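Local coordinates for protein (hdlp (histone deacetylase-like protein)) (Aquifex aeolicus, PDB 1C3P) that is a bacterial histone deacetylase homologue that binds zinc and probably acts as a deacetylase, with a proposed part in acetoin breakdown, at residues A[35-40]-A[324-329]; A[52-57]-A[65-70]; A[101-106]-A[141-146]; A[305-310]-A[349-354]. All blocks are in the same frame, centred on the assembly; numbering follows the deposited sequence.

Interaction 1 (A[35-40]-A[324-329]); sequences KDAMNL and NKAKEL. Unlike the reference sequence in segment 35-40: Lys35 (reference Leu).
Ala37 and Ala326 bring two helices close together, their CA atoms 5.2 Å apart, a spacing that two such short side chains permit. The methyl of Ala37 points at helix 324-332 and meets it in two places: Ala37 CB lies 3.4 Å from Lys325 CG, a tight carbon contact, and also faces the backbone at Ala326 N. Lys325 takes part through its aliphatic stem. With CG trans to the amide nitrogen (chi1 -174°), the chain runs past Ala37, and Lys325 CD comes within 3.8 Å of Ala37 CA while the ammonium group goes on outward. Its NZ stays 6.6 Å from Asp36 OD2, too far for a salt bridge. On the other side of the contact, the thioether of Met38 is folded back at both chi2 and chi3 and rests its sulfur on the neighbouring methyl, Met38 SD to Ala326 CB 3.4 Å. No hydrogen bond crosses between the segments.

Met38 is placed by the turn that ends helix 28-37: Asn39 takes positive phi (56°) in a Schellman motif, with Asn39 N bonded to Asp36 O and Leu40 N to Lys35 O. Pro319 and Leu322 also touch Met38, and Phe34, a turn back on helix 28-37, packs on Ala326. The contact thus joins the end of helix 28-37 to helix 324-332, while Leu40, just beyond, packs on helix 299-314.

Interaction 2 (A[52-57]-A[65-70]); sequences ATKEEL and YINTLM
Leu57 and Ile66 mark the closest backbone approach, their CA atoms 7.9 Å apart, where the short helix 54-57 faces one side of helix 63-75, and side chains bridge the gap. At the buried end a leucine methyl meets an isoleucine branch, Leu57 CD1 to Ile66 CG2 4.1 Å, in a loose apolar contact.

The start of helix 54-57 is fixed by a capping box. Thr53, the N-cap, accepts from Glu56 N at its OG1 (3.1 Å), and Glu56 OE1 returns the bond to Thr53 N at 2.9 Å, this N-H coming from above the carboxylate plane. Arg50 forms a salt bridge with the other carboxylate oxygen of Glu56, so both oxygens have partners.

Lys54, in the first turn after this cap, carries the outer part of the contact. Its first torsion swings CG to the side of the carbonyl carbon (chi1 -177°), and then the chain bends at each of the next three torsions, curling toward helix 63-75. On the way it runs antiparallel to the Ile66 side chain, with Lys54 CD 4.0 Å from Ile66 CG2, the same branch that meets Leu57. The curl sets Lys54 CE 3.7 Å from Met70 SD. The Lys54 and Asn67 side chains cross nearly perpendicularly, with Lys54 NZ 3.7 Å from Asn67 OD1, too long to count as a hydrogen bond. Behind the contact, Phe100 of helix 98-118 touches both Leu57 and Met70, and Ile144 lies against Leu57.

Interaction 3 (A[101-106]-A[141-146]); sequences TGSSLA and FCYINN. Unlike the reference sequence in segment 141-146: Asn146 (reference Asp).
Tyr143 meets Ser103 at its CD1 atom: the serine hydroxyl stands obliquely to the ring plane, Ser103 OG lying 3.7 Å from Tyr143 CD1 and 4.0 Å from Tyr143 CB. This is a van der Waals contact, since Ser103 OG has its polar partner in its own helix, the carbonyl of Ala98. At the far end of the ring the phenol hydroxyl is bonded to Pro94 O; that bond fixes the end of the ring, and Ser103 only brushes its side. Leu69, Met99 and Ile88 also pack against it.

Ile144 makes the closer approach. Its chain is extended beyond CG1 (chi2 -179°), which carries the end methyl to the helix surface, with Ile144 CD1 3.6 Å from Ser103 CB. The same methyl then reaches along to the next residue, 3.8 Å from Ser104 OG. That oxygen, bonded to Phe100 O one turn back, still touches the loop's carbon, just as Ser103 OG does. No hydrogen bond joins the two segments, and all four touching residues are buried.

In this alpha/beta fold of the arginase and deacetylase family, built on an eight-stranded parallel sheet, segment 141-146 ends the loop that follows strand 122-125, and Asn145 caps helix 146-156. The loop packs against helix 98-118, with Leu57 of helix 54-57 and Leu69 of helix 63-75 closing on Ile144.

Interaction 4 (A[305-310]-A[349-354]); sequences AWTLIW and ETLKDP
Leu351 projects toward helix 299-314 with an extended side chain (chi1 -160°, chi2 straight as well), which turns one methyl to Thr307 and the other to Leu308. Leu308 has its CG opposite the carbonyl carbon (chi1 -67°), which presents its branch point to the loop. Leu351 CD2 packs there, 3.7 Å from Leu308 CG, the two leucines running antiparallel; the still shorter methyl-to-methyl approach in the model is doubtful. The other methyl, Leu351 CD1, lies 3.8 Å from Thr307 CG2. That threonine turns its methyl to the loop while its hydroxyl bonds to Ala303 O of its own helix.

Lys352 adds the outer edge of the contact through its stem alone. Lys352 CG lies 3.6 Å from Leu308 CD2, a value that shares the doubt about that methyl, and the ammonium end leads away from the helix. With an alanine at Leu308, the branched end that packs on Leu351 would be gone, and the Leu351 side chain would probably face a gap and be freer to turn.

The loop has further ties: Leu351 pairs through its backbone with Glu320, Thr350 O accepts from Arg304, and Val318 touches both leucines. Segment 349-354, between helices 324-332 and 362-372, packs Leu351 and Lys352 against helix 299-314, with Asn272 at the start of helix 272-286 touching Leu308 and Phe34 and Lys35 of helix 28-37 touching Thr307.

Overall arrangement
The four contacts form two pairs on different sides of the chain. Interaction 1 packs on helix 299-314, which carries one side of interaction 4: Leu40 O accepts from Trp310 NE1 at 2.9 Å, and Lys35 makes a cation-pi contact with Trp310. Interactions 2 and 3 also touch: Tyr65 OH of helix 63-75 bonds to Tyr143 O in the loop, and Ala52 N to Ser104 O on helix 98-118. Interactions 2 and 4 lie about 18 Å apart at their nearest atoms. Interaction 3 is the most central and wholly buried; interactions 1 and 4 are mostly buried but each has a lysine stem at the edge, and interaction 2 is the most open. None has a hydrogen bond between its own segments; each is held by packing.

Interaction 1 (A[35-40]-A[324-329])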
loop_
_atom_site.group_PDB
_atom_site.type_symbol
_atom_site.label_atom_id
_atom_site.label_comp_id
_atom_site.label_asym_id
_atom_site.label_seq_id
_atom_site.Cartn_x
_atom_site.Cartn_y
_atom_site.Cartn_z
ATOM N N LYS A 35 -1.799 -18.371 -0.224
ATOM C CA LYS A 35 -0.471 -18.943 -0.311
ATOM C C LYS A 35 -0.418 -20.328 0.307
ATOM O O LYS A 35 0.388 -21.153 -0.105
ATOM C CB LYS A 35 0.564 -18.034 0.317
ATOM C CG LYS A 35 0.909 -16.860 -0.583
ATOM C CD LYS A 35 1.924 -15.967 0.068
ATOM C CE LYS A 35 1.368 -15.370 1.334
ATOM N NZ LYS A 35 0.992 -16.380 2.357
ATOM N N ASP A 36 -1.277 -20.584 1.284
ATOM C CA ASP A 36 -1.304 -21.897 1.913
ATOM C C ASP A 36 -1.883 -22.891 0.916
ATOM O O ASP A 36 -1.321 -23.971 0.711
ATOM C CB ASP A 36 -2.150 -21.871 3.191
ATOM C CG ASP A 36 -2.169 -23.221 3.908
ATOM O OD1 ASP A 36 -1.085 -23.802 4.131
ATOM O OD2 ASP A 36 -3.265 -23.688 4.261
ATOM N N ALA A 37 -2.999 -22.526 0.289
ATOM C CA ALA A 37 -3.629 -23.401 -0.703
ATOM C C ALA A 37 -2.647 -23.743 -1.837
ATOM O O ALA A 37 -2.666 -24.857 -2.359
ATOM C CB ALA A 37 -4.910 -22.735 -1.269
ATOM N N MET A 38 -1.784 -22.790 -2.195
ATOM C CA MET A 38 -0.774 -22.965 -3.264
ATOM C C MET A 38 0.522 -23.617 -2.748
ATOM O O MET A 38 1.467 -23.852 -3.523
ATOM C CB MET A 38 -0.406 -21.601 -3.871
ATOM C CG MET A 38 -1.523 -20.901 -4.612
ATOM S SD MET A 38 -1.792 -21.668 -6.214
ATOM C CE MET A 38 -0.194 -21.345 -6.972
ATOM N N ASN A 39 0.557 -23.888 -1.445
ATOM C CA ASN A 39 1.711 -24.475 -0.763
ATOM C C ASN A 39 2.945 -23.622 -0.998
ATOM O O ASN A 39 4.039 -24.134 -1.277
ATOM C CB ASN A 39 1.955 -25.912 -1.239
ATOM C CG ASN A 39 0.746 -26.790 -1.033
ATOM O OD1 ASN A 39 0.186 -26.828 0.055
ATOM N ND2 ASN A 39 0.332 -27.500 -2.080
ATOM N N LEU A 40 2.758 -22.307 -0.893
ATOM C CA LEU A 40 3.858 -21.370 -1.101
ATOM C C LEU A 40 4.338 -20.683 0.178
ATOM O O LEU A 40 5.082 -19.706 0.124
ATOM C CB LEU A 40 3.479 -20.316 -2.144
ATOM C CG LEU A 40 3.304 -20.846 -3.572
ATOM C CD1 LEU A 40 2.968 -19.696 -4.508
ATOM C CD2 LEU A 40 4.581 -21.516 -4.029
ATOM N N ASN A 324 -6.094 -26.660 -7.656
ATOM C CA ASN A 324 -7.528 -26.669 -7.374
ATOM C C ASN A 324 -7.942 -25.980 -6.082
ATOM O O ASN A 324 -8.920 -25.229 -6.054
ATOM C CB ASN A 324 -8.073 -28.097 -7.384
ATOM C CG ASN A 324 -8.079 -28.697 -8.762
ATOM O OD1 ASN A 324 -8.651 -28.125 -9.694
ATOM N ND2 ASN A 324 -7.453 -29.857 -8.907
ATOM N N LYS A 325 -7.203 -26.238 -5.014
ATOM C CA LYS A 325 -7.521 -25.631 -3.735
ATOM C C LYS A 325 -7.552 -24.110 -3.892
ATOM O O LYS A 325 -8.460 -23.441 -3.399
ATOM C CB LYS A 325 -6.478 -26.051 -2.702
ATOM C CG LYS A 325 -6.778 -25.597 -1.294
ATOM C CD LYS A 325 -5.938 -26.376 -0.297
ATOM C CE LYS A 325 -6.236 -27.869 -0.397
ATOM N NZ LYS A 325 -5.501 -28.688 0.609
ATOM N N ALA A 326 -6.567 -23.575 -4.598
ATOM C CA ALA A 326 -6.482 -22.123 -4.821
ATOM C C ALA A 326 -7.638 -21.557 -5.670
ATOM O O ALA A 326 -8.226 -20.522 -5.327
ATOM C CB ALA A 326 -5.140 -21.793 -5.464
ATOM N N LYS A 327 -7.981 -22.219 -6.772
ATOM C CA LYS A 327 -9.078 -21.720 -7.610
ATOM C C LYS A 327 -10.402 -21.755 -6.840
ATOM O O LYS A 327 -11.203 -20.816 -6.889
ATOM C CB LYS A 327 -9.215 -22.555 -8.892
ATOM C CG LYS A 327 -7.935 -22.683 -9.709
ATOM C CD LYS A 327 -8.193 -23.427 -11.025
ATOM C CE LYS A 327 -6.903 -23.880 -11.700
ATOM N NZ LYS A 327 -5.935 -22.798 -12.017
ATOM N N GLU A 328 -10.638 -22.840 -6.114
ATOM C CA GLU A 328 -11.872 -22.945 -5.355
ATOM C C GLU A 328 -11.947 -21.870 -4.271
ATOM O O GLU A 328 -13.014 -21.296 -4.016
ATOM C CB GLU A 328 -11.988 -24.355 -4.781
ATOM C CG GLU A 328 -12.095 -25.378 -5.900
ATOM C CD GLU A 328 -12.222 -26.808 -5.418
ATOM O OE1 GLU A 328 -13.120 -27.086 -4.600
ATOM O OE2 GLU A 328 -11.433 -27.658 -5.879
ATOM N N LEU A 329 -10.807 -21.580 -3.650
ATOM C CA LEU A 329 -10.756 -20.539 -2.625
ATOM C C LEU A 329 -11.220 -19.220 -3.251
ATOM O O LEU A 329 -12.145 -18.584 -2.755
ATOM C CB LEU A 329 -9.324 -20.370 -2.098
ATOM C CG LEU A 329 -9.055 -19.128 -1.224
ATOM C CD1 LEU A 329 -9.917 -19.169 0.037
ATOM C CD2 LEU A 329 -7.586 -19.058 -0.875
#

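Interaction 2 (A[52-57]-A[65-70])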
loop_
_atom_site.group_PDB
_atom_site.type_symbol
_atom_site.label_atom_id
_atom_site.label_comp_id
_atom_site.label_asym_id
_atom_site.label_seq_id
_atom_site.Cartn_x
_atom_site.Cartn_y
_atom_site.Cartn_z
ATOM N N ALA A 52 -0.498 -2.416 17.454
ATOM C CA ALA A 52 0.453 -1.340 17.707
ATOM C C ALA A 52 0.132 -0.903 19.146
ATOM O O ALA A 52 -1.034 -0.908 19.543
ATOM C CB ALA A 52 0.211 -0.181 16.744
ATOM N N THR A 53 1.142 -0.527 19.931
ATOM C CA THR A 53 0.870 -0.077 21.295
ATOM C C THR A 53 0.444 1.381 21.216
ATOM O O THR A 53 0.654 2.027 20.199
ATOM C CB THR A 53 2.113 -0.177 22.191
ATOM O OG1 THR A 53 3.135 0.702 21.694
ATOM C CG2 THR A 53 2.624 -1.616 22.211
ATOM N N LYS A 54 -0.160 1.898 22.283
ATOM C CA LYS A 54 -0.589 3.296 22.288
ATOM C C LYS A 54 0.624 4.185 22.008
ATOM O O LYS A 54 0.544 5.178 21.275
ATOM C CB LYS A 54 -1.184 3.655 23.655
ATOM C CG LYS A 54 -1.734 5.066 23.749
ATOM C CD LYS A 54 -2.959 5.256 22.882
ATOM C CE LYS A 54 -4.185 4.553 23.459
ATOM N NZ LYS A 54 -4.657 5.183 24.730
ATOM N N GLU A 55 1.753 3.817 22.592
ATOM C CA GLU A 55 2.978 4.588 22.419
ATOM C C GLU A 55 3.419 4.610 20.961
ATOM O O GLU A 55 3.816 5.649 20.456
ATOM C CB GLU A 55 4.078 4.013 23.312
ATOM C CG GLU A 55 5.406 4.732 23.233
ATOM C CD GLU A 55 6.355 4.323 24.354
ATOM O OE1 GLU A 55 7.524 4.773 24.336
ATOM O OE2 GLU A 55 5.931 3.564 25.258
ATOM N N GLU A 56 3.343 3.470 20.284
ATOM C CA GLU A 56 3.719 3.424 18.879
ATOM C C GLU A 56 2.749 4.275 18.057
ATOM O O GLU A 56 3.158 4.992 17.142
ATOM C CB GLU A 56 3.756 1.970 18.397
ATOM C CG GLU A 56 4.820 1.148 19.148
ATOM C CD GLU A 56 4.753 -0.321 18.831
ATOM O OE1 GLU A 56 3.629 -0.782 18.520
ATOM O OE2 GLU A 56 5.802 -1.012 18.919
ATOM N N LEU A 57 1.462 4.217 18.390
ATOM C CA LEU A 57 0.484 5.024 17.666
ATOM C C LEU A 57 0.748 6.516 17.844
ATOM O O LEU A 57 0.606 7.300 16.901
ATOM C CB LEU A 57 -0.941 4.715 18.128
ATOM C CG LEU A 57 -1.447 3.306 17.759
ATOM C CD1 LEU A 57 -2.866 3.102 18.306
ATOM C CD2 LEU A 57 -1.442 3.151 16.222
ATOM N N TYR A 65 -7.451 12.094 18.821
ATOM C CA TYR A 65 -7.899 11.364 17.632
ATOM C C TYR A 65 -7.910 9.857 17.907
ATOM O O TYR A 65 -8.909 9.196 17.643
ATOM C CB TYR A 65 -6.999 11.685 16.411
ATOM C CG TYR A 65 -7.332 10.854 15.182
ATOM C CD1 TYR A 65 -8.631 10.830 14.658
ATOM C CD2 TYR A 65 -6.354 10.069 14.559
ATOM C CE1 TYR A 65 -8.953 10.036 13.546
ATOM C CE2 TYR A 65 -6.665 9.270 13.447
ATOM C CZ TYR A 65 -7.960 9.251 12.949
ATOM O OH TYR A 65 -8.275 8.419 11.891
ATOM N N ILE A 66 -6.816 9.326 18.446
ATOM C CA ILE A 66 -6.738 7.903 18.751
ATOM C C ILE A 66 -7.824 7.542 19.745
ATOM O O ILE A 66 -8.506 6.543 19.549
ATOM C CB ILE A 66 -5.352 7.512 19.338
ATOM C CG1 ILE A 66 -4.278 7.718 18.276
ATOM C CG2 ILE A 66 -5.358 6.051 19.814
ATOM C CD1 ILE A 66 -4.483 6.814 17.046
ATOM N N ASN A 67 -8.001 8.348 20.798
ATOM C CA ASN A 67 -9.030 8.033 21.791
ATOM C C ASN A 67 -10.416 8.014 21.172
ATOM O O ASN A 67 -11.271 7.216 21.578
ATOM C CB ASN A 67 -9.019 9.003 22.981
ATOM C CG ASN A 67 -7.808 8.812 23.888
ATOM O OD1 ASN A 67 -7.167 7.768 23.879
ATOM N ND2 ASN A 67 -7.509 9.822 24.685
ATOM N N THR A 68 -10.633 8.868 20.177
ATOM C CA THR A 68 -11.923 8.918 19.512
ATOM C C THR A 68 -12.162 7.640 18.709
ATOM O O THR A 68 -13.270 7.111 18.693
ATOM C CB THR A 68 -12.035 10.140 18.585
ATOM O OG1 THR A 68 -11.940 11.339 19.374
ATOM C CG2 THR A 68 -13.370 10.136 17.870
ATOM N N LEU A 69 -11.123 7.133 18.055
ATOM C CA LEU A 69 -11.281 5.899 17.294
ATOM C C LEU A 69 -11.636 4.745 18.237
ATOM O O LEU A 69 -12.479 3.899 17.922
ATOM C CB LEU A 69 -9.991 5.547 16.540
ATOM C CG LEU A 69 -9.525 6.476 15.416
ATOM C CD1 LEU A 69 -8.159 6.037 14.903
ATOM C CD2 LEU A 69 -10.538 6.454 14.296
ATOM N N MET A 70 -10.988 4.703 19.392
ATOM C CA MET A 70 -11.265 3.634 20.352
ATOM C C MET A 70 -12.675 3.705 20.919
ATOM O O MET A 70 -13.320 2.680 21.100
ATOM C CB MET A 70 -10.272 3.674 21.501
ATOM C CG MET A 70 -8.823 3.548 21.040
ATOM S SD MET A 70 -7.649 3.592 22.435
ATOM C CE MET A 70 -7.889 1.961 23.089
#

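Interaction 3 (A[101-106]-A[141-146])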
loop_
_atom_site.group_PDB
_atom_site.type_symbol
_atom_site.label_atom_id
_atom_site.label_comp_id
_atom_site.label_asym_id
_atom_site.label_seq_id
_atom_site.Cartn_x
_atom_site.Cartn_y
_atom_site.Cartn_z
ATOM N N THR A 101 -9.339 -1.665 15.915
ATOM C CA THR A 101 -8.717 -2.970 16.139
ATOM C C THR A 101 -7.977 -3.470 14.900
ATOM O O THR A 101 -6.800 -3.790 14.975
ATOM C CB THR A 101 -9.770 -3.991 16.584
ATOM O OG1 THR A 101 -10.354 -3.543 17.815
ATOM C CG2 THR A 101 -9.148 -5.349 16.819
ATOM N N GLY A 102 -8.670 -3.521 13.766
ATOM C CA GLY A 102 -8.041 -3.965 12.529
ATOM C C GLY A 102 -6.920 -3.012 12.141
ATOM O O GLY A 102 -5.840 -3.440 11.752
ATOM N N SER A 103 -7.176 -1.712 12.241
ATOM C CA SER A 103 -6.142 -0.726 11.903
ATOM C C SER A 103 -4.938 -0.855 12.824
ATOM O O SER A 103 -3.789 -0.791 12.365
ATOM C CB SER A 103 -6.706 0.697 11.971
ATOM O OG SER A 103 -7.674 0.887 10.945
ATOM N N SER A 104 -5.180 -1.043 14.118
ATOM C CA SER A 104 -4.051 -1.204 15.044
ATOM C C SER A 104 -3.236 -2.463 14.747
ATOM O O SER A 104 -2.022 -2.511 14.945
ATOM C CB SER A 104 -4.554 -1.268 16.490
ATOM O OG SER A 104 -4.990 0.010 16.893
ATOM N N LEU A 105 -3.914 -3.491 14.275
ATOM C CA LEU A 105 -3.237 -4.734 13.976
ATOM C C LEU A 105 -2.347 -4.568 12.733
ATOM O O LEU A 105 -1.225 -5.065 12.677
ATOM C CB LEU A 105 -4.291 -5.824 13.769
ATOM C CG LEU A 105 -3.856 -7.275 13.892
ATOM C CD1 LEU A 105 -3.292 -7.523 15.313
ATOM C CD2 LEU A 105 -5.079 -8.183 13.611
ATOM N N ALA A 106 -2.850 -3.849 11.743
ATOM C CA ALA A 106 -2.092 -3.610 10.514
ATOM C C ALA A 106 -0.876 -2.739 10.815
ATOM O O ALA A 106 0.194 -2.920 10.235
ATOM C CB ALA A 106 -3.001 -2.919 9.461
ATOM N N PHE A 141 -10.508 5.817 3.485
ATOM C CA PHE A 141 -10.685 4.479 4.056
ATOM C C PHE A 141 -9.641 4.197 5.119
ATOM O O PHE A 141 -9.655 3.130 5.710
ATOM C CB PHE A 141 -10.512 3.362 3.017
ATOM C CG PHE A 141 -11.336 3.511 1.769
ATOM C CD1 PHE A 141 -11.038 2.716 0.650
ATOM C CD2 PHE A 141 -12.407 4.393 1.696
ATOM C CE1 PHE A 141 -11.789 2.800 -0.504
ATOM C CE2 PHE A 141 -13.170 4.481 0.529
ATOM C CZ PHE A 141 -12.858 3.680 -0.569
ATOM N N CYS A 142 -8.718 5.126 5.343
ATOM C CA CYS A 142 -7.678 4.905 6.342
ATOM C C CYS A 142 -7.914 5.674 7.644
ATOM O O CYS A 142 -8.283 6.858 7.615
ATOM C CB CYS A 142 -6.315 5.311 5.767
ATOM S SG CYS A 142 -5.857 4.427 4.261
ATOM N N TYR A 143 -7.692 4.995 8.775
ATOM C CA TYR A 143 -7.855 5.604 10.091
ATOM C C TYR A 143 -6.514 5.803 10.789
ATOM O O TYR A 143 -6.350 6.747 11.560
ATOM C CB TYR A 143 -8.745 4.761 11.009
ATOM C CG TYR A 143 -10.069 4.366 10.393
ATOM C CD1 TYR A 143 -10.168 3.247 9.568
ATOM C CD2 TYR A 143 -11.224 5.112 10.641
ATOM C CE1 TYR A 143 -11.400 2.867 9.003
ATOM C CE2 TYR A 143 -12.453 4.748 10.083
ATOM C CZ TYR A 143 -12.530 3.621 9.268
ATOM O OH TYR A 143 -13.744 3.221 8.749
ATOM N N ILE A 144 -5.559 4.913 10.525
ATOM C CA ILE A 144 -4.236 5.022 11.128
ATOM C C ILE A 144 -3.224 4.948 9.989
ATOM O O ILE A 144 -3.317 4.066 9.130
ATOM C CB ILE A 144 -4.000 3.877 12.114
ATOM C CG1 ILE A 144 -5.086 3.917 13.203
ATOM C CG2 ILE A 144 -2.580 3.938 12.669
ATOM C CD1 ILE A 144 -4.958 2.843 14.290
ATOM N N ASN A 145 -2.267 5.873 9.972
ATOM C CA ASN A 145 -1.265 5.898 8.904
ATOM C C ASN A 145 -0.040 5.069 9.344
ATOM O O ASN A 145 0.876 5.605 9.969
ATOM C CB ASN A 145 -0.860 7.355 8.639
ATOM C CG ASN A 145 -0.120 7.521 7.327
ATOM O OD1 ASN A 145 0.863 6.836 7.068
ATOM N ND2 ASN A 145 -0.605 8.423 6.485
ATOM N N ASN A 146 -0.002 3.772 9.030
ATOM C CA ASN A 146 1.136 2.970 9.503
ATOM C C ASN A 146 2.445 3.412 8.849
ATOM O O ASN A 146 3.499 3.357 9.475
ATOM C CB ASN A 146 0.851 1.468 9.356
ATOM C CG ASN A 146 0.685 1.038 7.927
ATOM O OD1 ASN A 146 1.610 0.495 7.338
ATOM N ND2 ASN A 146 -0.492 1.303 7.347
#

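Interaction 4 (A[305-310]-A[349-354])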
loop_
_atom_site.group_PDB
_atom_site.type_symbol
_atom_site.label_atom_id
_atom_site.label_comp_id
_atom_site.label_asym_id
_atom_site.label_seq_id
_atom_site.Cartn_x
_atom_site.Cartn_y
_atom_site.Cartn_z
ATOM N N ALA A 305 -1.098 -11.155 -7.409
ATOM C CA ALA A 305 -0.002 -10.195 -7.450
ATOM C C ALA A 305 0.885 -10.237 -6.222
ATOM O O ALA A 305 2.111 -10.246 -6.341
ATOM C CB ALA A 305 -0.556 -8.759 -7.682
ATOM N N TRP A 306 0.290 -10.251 -5.033
ATOM C CA TRP A 306 1.121 -10.321 -3.847
ATOM C C TRP A 306 1.798 -11.674 -3.776
ATOM O O TRP A 306 2.862 -11.806 -3.175
ATOM C CB TRP A 306 0.322 -10.055 -2.573
ATOM C CG TRP A 306 0.113 -8.578 -2.326
ATOM C CD1 TRP A 306 0.831 -7.551 -2.861
ATOM C CD2 TRP A 306 -0.830 -7.985 -1.429
ATOM N NE1 TRP A 306 0.395 -6.349 -2.352
ATOM C CE2 TRP A 306 -0.623 -6.589 -1.471
ATOM C CE3 TRP A 306 -1.831 -8.499 -0.592
ATOM C CZ2 TRP A 306 -1.385 -5.697 -0.704
ATOM C CZ3 TRP A 306 -2.588 -7.616 0.169
ATOM C CH2 TRP A 306 -2.358 -6.225 0.106
ATOM N N THR A 307 1.189 -12.685 -4.382
ATOM C CA THR A 307 1.819 -13.996 -4.372
ATOM C C THR A 307 3.122 -13.886 -5.166
ATOM O O THR A 307 4.137 -14.446 -4.762
ATOM C CB THR A 307 0.870 -15.081 -4.946
ATOM O OG1 THR A 307 -0.161 -15.345 -3.983
ATOM C CG2 THR A 307 1.625 -16.375 -5.247
ATOM N N LEU A 308 3.111 -13.152 -6.280
ATOM C CA LEU A 308 4.344 -12.969 -7.050
ATOM C C LEU A 308 5.409 -12.302 -6.171
ATOM O O LEU A 308 6.596 -12.666 -6.200
ATOM C CB LEU A 308 4.099 -12.112 -8.303
ATOM C CG LEU A 308 3.211 -12.715 -9.395
ATOM C CD1 LEU A 308 3.157 -11.784 -10.628
ATOM C CD2 LEU A 308 3.786 -14.085 -9.785
ATOM N N ILE A 309 4.989 -11.317 -5.384
ATOM C CA ILE A 309 5.922 -10.631 -4.502
ATOM C C ILE A 309 6.477 -11.606 -3.470
ATOM O O ILE A 309 7.677 -11.612 -3.195
ATOM C CB ILE A 309 5.246 -9.480 -3.727
ATOM C CG1 ILE A 309 4.741 -8.410 -4.696
ATOM C CG2 ILE A 309 6.233 -8.889 -2.735
ATOM C CD1 ILE A 309 5.843 -7.756 -5.505
ATOM N N TRP A 310 5.609 -12.431 -2.889
ATOM C CA TRP A 310 6.089 -13.368 -1.870
ATOM C C TRP A 310 7.079 -14.372 -2.477
ATOM O O TRP A 310 8.118 -14.673 -1.878
ATOM C CB TRP A 310 4.918 -14.092 -1.211
ATOM C CG TRP A 310 5.360 -15.061 -0.175
ATOM C CD1 TRP A 310 5.205 -16.417 -0.212
ATOM C CD2 TRP A 310 6.136 -14.775 1.004
ATOM N NE1 TRP A 310 5.840 -16.994 0.862
ATOM C CE2 TRP A 310 6.419 -16.010 1.624
ATOM C CE3 TRP A 310 6.619 -13.597 1.593
ATOM C CZ2 TRP A 310 7.164 -16.102 2.806
ATOM C CZ3 TRP A 310 7.359 -13.685 2.764
ATOM C CH2 TRP A 310 7.625 -14.932 3.359
ATOM N N GLU A 349 -6.864 -19.248 -14.261
ATOM C CA GLU A 349 -6.121 -20.175 -15.105
ATOM C C GLU A 349 -4.600 -20.015 -15.117
ATOM O O GLU A 349 -3.890 -20.824 -15.715
ATOM C CB GLU A 349 -6.656 -20.080 -16.536
ATOM C CG GLU A 349 -8.133 -20.387 -16.665
ATOM C CD GLU A 349 -8.485 -21.768 -16.147
ATOM O OE1 GLU A 349 -7.688 -22.700 -16.375
ATOM O OE2 GLU A 349 -9.559 -21.930 -15.534
ATOM N N THR A 350 -4.097 -18.972 -14.473
ATOM C CA THR A 350 -2.662 -18.739 -14.426
ATOM C C THR A 350 -2.342 -17.772 -13.305
ATOM O O THR A 350 -3.176 -16.955 -12.925
ATOM C CB THR A 350 -2.141 -18.133 -15.732
ATOM O OG1 THR A 350 -2.383 -19.040 -16.812
ATOM C CG2 THR A 350 -0.647 -17.871 -15.633
ATOM N N LEU A 351 -1.125 -17.857 -12.787
ATOM C CA LEU A 351 -0.733 -16.979 -11.706
ATOM C C LEU A 351 -0.255 -15.643 -12.284
ATOM O O LEU A 351 -0.631 -14.573 -11.801
ATOM C CB LEU A 351 0.376 -17.642 -10.881
ATOM C CG LEU A 351 0.583 -17.099 -9.468
ATOM C CD1 LEU A 351 1.594 -17.955 -8.734
ATOM C CD2 LEU A 351 1.033 -15.658 -9.518
ATOM N N LYS A 352 0.562 -15.713 -13.327
ATOM C CA LYS A 352 1.105 -14.516 -13.974
ATOM C C LYS A 352 0.271 -14.132 -15.183
ATOM O O LYS A 352 -0.098 -14.995 -15.968
ATOM C CB LYS A 352 2.541 -14.789 -14.427
ATOM C CG LYS A 352 3.526 -14.955 -13.289
ATOM C CD LYS A 352 4.831 -15.619 -13.723
ATOM C CE LYS A 352 5.561 -14.862 -14.808
ATOM N NZ LYS A 352 6.821 -15.578 -15.183
ATOM N N ASP A 353 -0.070 -12.856 -15.337
ATOM C CA ASP A 353 -0.800 -12.505 -16.547
ATOM C C ASP A 353 0.206 -12.067 -17.607
ATOM O O ASP A 353 1.375 -11.828 -17.307
ATOM C CB ASP A 353 -1.877 -11.427 -16.308
ATOM C CG ASP A 353 -1.406 -10.282 -15.454
ATOM O OD1 ASP A 353 -1.427 -10.412 -14.214
ATOM O OD2 ASP A 353 -1.017 -9.246 -16.024
ATOM N N PRO A 354 -0.214 -12.023 -18.875
ATOM C CA PRO A 354 0.686 -11.610 -19.953
ATOM C C PRO A 354 1.031 -10.139 -19.799
ATOM O O PRO A 354 0.295 -9.388 -19.159
ATOM C CB PRO A 354 -0.160 -11.852 -21.200
ATOM C CG PRO A 354 -1.545 -11.519 -20.694
ATOM C CD PRO A 354 -1.533 -12.366 -19.430
#